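Local coordinates for protein phosphatidylinositide phosphatase SAC2 (Homo sapiens, PDB 4XUU) that is an inositol 4-phosphatase that acts mainly on phosphatidylinositol 4-phosphate and may work in sequence with OCRL in endocytic recycling; this chain is its hSac2 domain, at residues 52-55 with 56-59. Sequence-based numbering, arbitrary orientation.
Sequences LLSN and SAYY
Ser54 OG is gripped by two backbone amides at the tip of a tight β hairpin, accepting from Ser56 N at 3.1 Å and from Ala57 N at 3.0 Å. The first bond is nearly straight and makes an ST turn; the second is more bent. The hairpin joins strands 48-54 and 57-63 of the pleckstrin-homology-like hSac2 domain, with Asn55 and Ser56 forming its two-residue loop. OG reaches both amides because its chi1 of 86° leaves it between the backbone N and the carbonyl carbon of its own residue. Glu24 OE1 is hydrogen-bonded to the same hydroxyl and to Tyr59 OH, so one carboxylate ties the hairpin tip to the tyrosine further along. With an alanine here the amides of Ser56 and Ala57 would probably lose their shared acceptor, and Glu24 its hydroxyl partner, leaving the turn less firmly fixed.

Where the strands begin to pair, Ser54 N donates to Ala57 O (2.8 Å), meeting the carbonyl almost end-on. Leu52 and Tyr59 then form an antiparallel hydrogen-bonded pair, Leu52 N to Tyr59 O at 2.9 Å and Tyr59 N to Leu52 O at 2.8 Å. On their face of the sheet Leu52 CB meets Tyr59 CB at 3.9 Å. The neighbouring non-hydrogen-bonded pair, Leu53 and Tyr58, projects from the opposite face, where Leu53 packs on helix 129-145 and Tyr58 reaches strand 99-107. Leu53 CD1 approaches Tyr58 CB at 4.3 Å. The Tyr59 ring turns its edge to Leu52 O, which lies in the ring plane 3.9 Å from Tyr59 CD1.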
loop_
_atom_site.group_PDB
_atom_site.type_symbol
_atom_site.label_atom_id
_atom_site.label_comp_id
_atom_site.label_asym_id
_atom_site.label_seq_id
_atom_site.Cartn_x
_atom_site.Cartn_y
_atom_site.Cartn_z
ATOM N N LEU A 52 15.126 -6.347 15.477
ATOM C CA LEU A 52 16.082 -5.298 15.138
ATOM C C LEU A 52 16.636 -5.514 13.740
ATOM O O LEU A 52 16.831 -6.645 13.300
ATOM C CB LEU A 52 17.238 -5.246 16.149
ATOM C CG LEU A 52 16.926 -5.154 17.650
ATOM C CD1 LEU A 52 18.202 -5.320 18.475
ATOM C CD2 LEU A 52 16.201 -3.858 18.021
ATOM N N LEU A 53 16.903 -4.421 13.045
ATOM C CA LEU A 53 17.467 -4.516 11.715
ATOM C C LEU A 53 18.772 -3.728 11.618
ATOM O O LEU A 53 18.806 -2.518 11.851
ATOM C CB LEU A 53 16.448 -4.055 10.657
ATOM C CG LEU A 53 16.904 -3.993 9.197
ATOM C CD1 LEU A 53 17.303 -5.389 8.665
ATOM C CD2 LEU A 53 15.840 -3.334 8.311
ATOM N N SER A 54 19.846 -4.429 11.281
ATOM C CA SER A 54 21.097 -3.767 10.923
ATOM C C SER A 54 21.274 -3.801 9.408
ATOM O O SER A 54 20.417 -4.310 8.684
ATOM C CB SER A 54 22.298 -4.412 11.627
ATOM O OG SER A 54 22.789 -5.513 10.891
ATOM N N ASN A 55 22.392 -3.258 8.936
ATOM C CA ASN A 55 22.703 -3.237 7.511
ATOM C C ASN A 55 22.976 -4.628 6.929
ATOM O O ASN A 55 22.924 -4.817 5.715
ATOM C CB ASN A 55 23.889 -2.307 7.243
ATOM C CG ASN A 55 25.198 -2.854 7.792
ATOM O OD1 ASN A 55 26.072 -3.271 7.037
ATOM N ND2 ASN A 55 25.331 -2.866 9.109
ATOM N N SER A 56 23.253 -5.599 7.796
ATOM C CA SER A 56 23.661 -6.927 7.347
ATOM C C SER A 56 22.923 -8.087 8.020
ATOM O O SER A 56 23.055 -9.234 7.598
ATOM C CB SER A 56 25.158 -7.094 7.558
ATOM O OG SER A 56 25.460 -7.165 8.938
ATOM N N ALA A 57 22.146 -7.789 9.059
ATOM C CA ALA A 57 21.471 -8.823 9.834
ATOM C C ALA A 57 20.191 -8.312 10.473
ATOM O O ALA A 57 20.002 -7.108 10.643
ATOM C CB ALA A 57 22.404 -9.361 10.905
ATOM N N TYR A 58 19.303 -9.236 10.818
ATOM C CA TYR A 58 18.171 -8.905 11.666
ATOM C C TYR A 58 18.221 -9.758 12.923
ATOM O O TYR A 58 18.815 -10.844 12.923
ATOM C CB TYR A 58 16.835 -9.034 10.920
ATOM C CG TYR A 58 16.429 -10.437 10.539
ATOM C CD1 TYR A 58 17.108 -11.132 9.532
ATOM C CD2 TYR A 58 15.352 -11.065 11.170
ATOM C CE1 TYR A 58 16.733 -12.423 9.170
ATOM C CE2 TYR A 58 14.964 -12.353 10.814
ATOM C CZ TYR A 58 15.664 -13.026 9.814
ATOM O OH TYR A 58 15.302 -14.301 9.455
ATOM N N TYR A 59 17.627 -9.242 13.995
ATOM C CA TYR A 59 17.717 -9.845 15.319
ATOM C C TYR A 59 16.320 -10.081 15.862
ATOM O O TYR A 59 15.483 -9.170 15.849
ATOM C CB TYR A 59 18.490 -8.924 16.267
ATOM C CG TYR A 59 19.916 -8.657 15.835
ATOM C CD1 TYR A 59 20.202 -7.782 14.782
ATOM C CD2 TYR A 59 20.974 -9.280 16.476
ATOM C CE1 TYR A 59 21.509 -7.550 14.377
ATOM C CE2 TYR A 59 22.282 -9.045 16.093
ATOM C CZ TYR A 59 22.548 -8.187 15.041
ATOM O OH TYR A 59 23.856 -7.976 14.667
#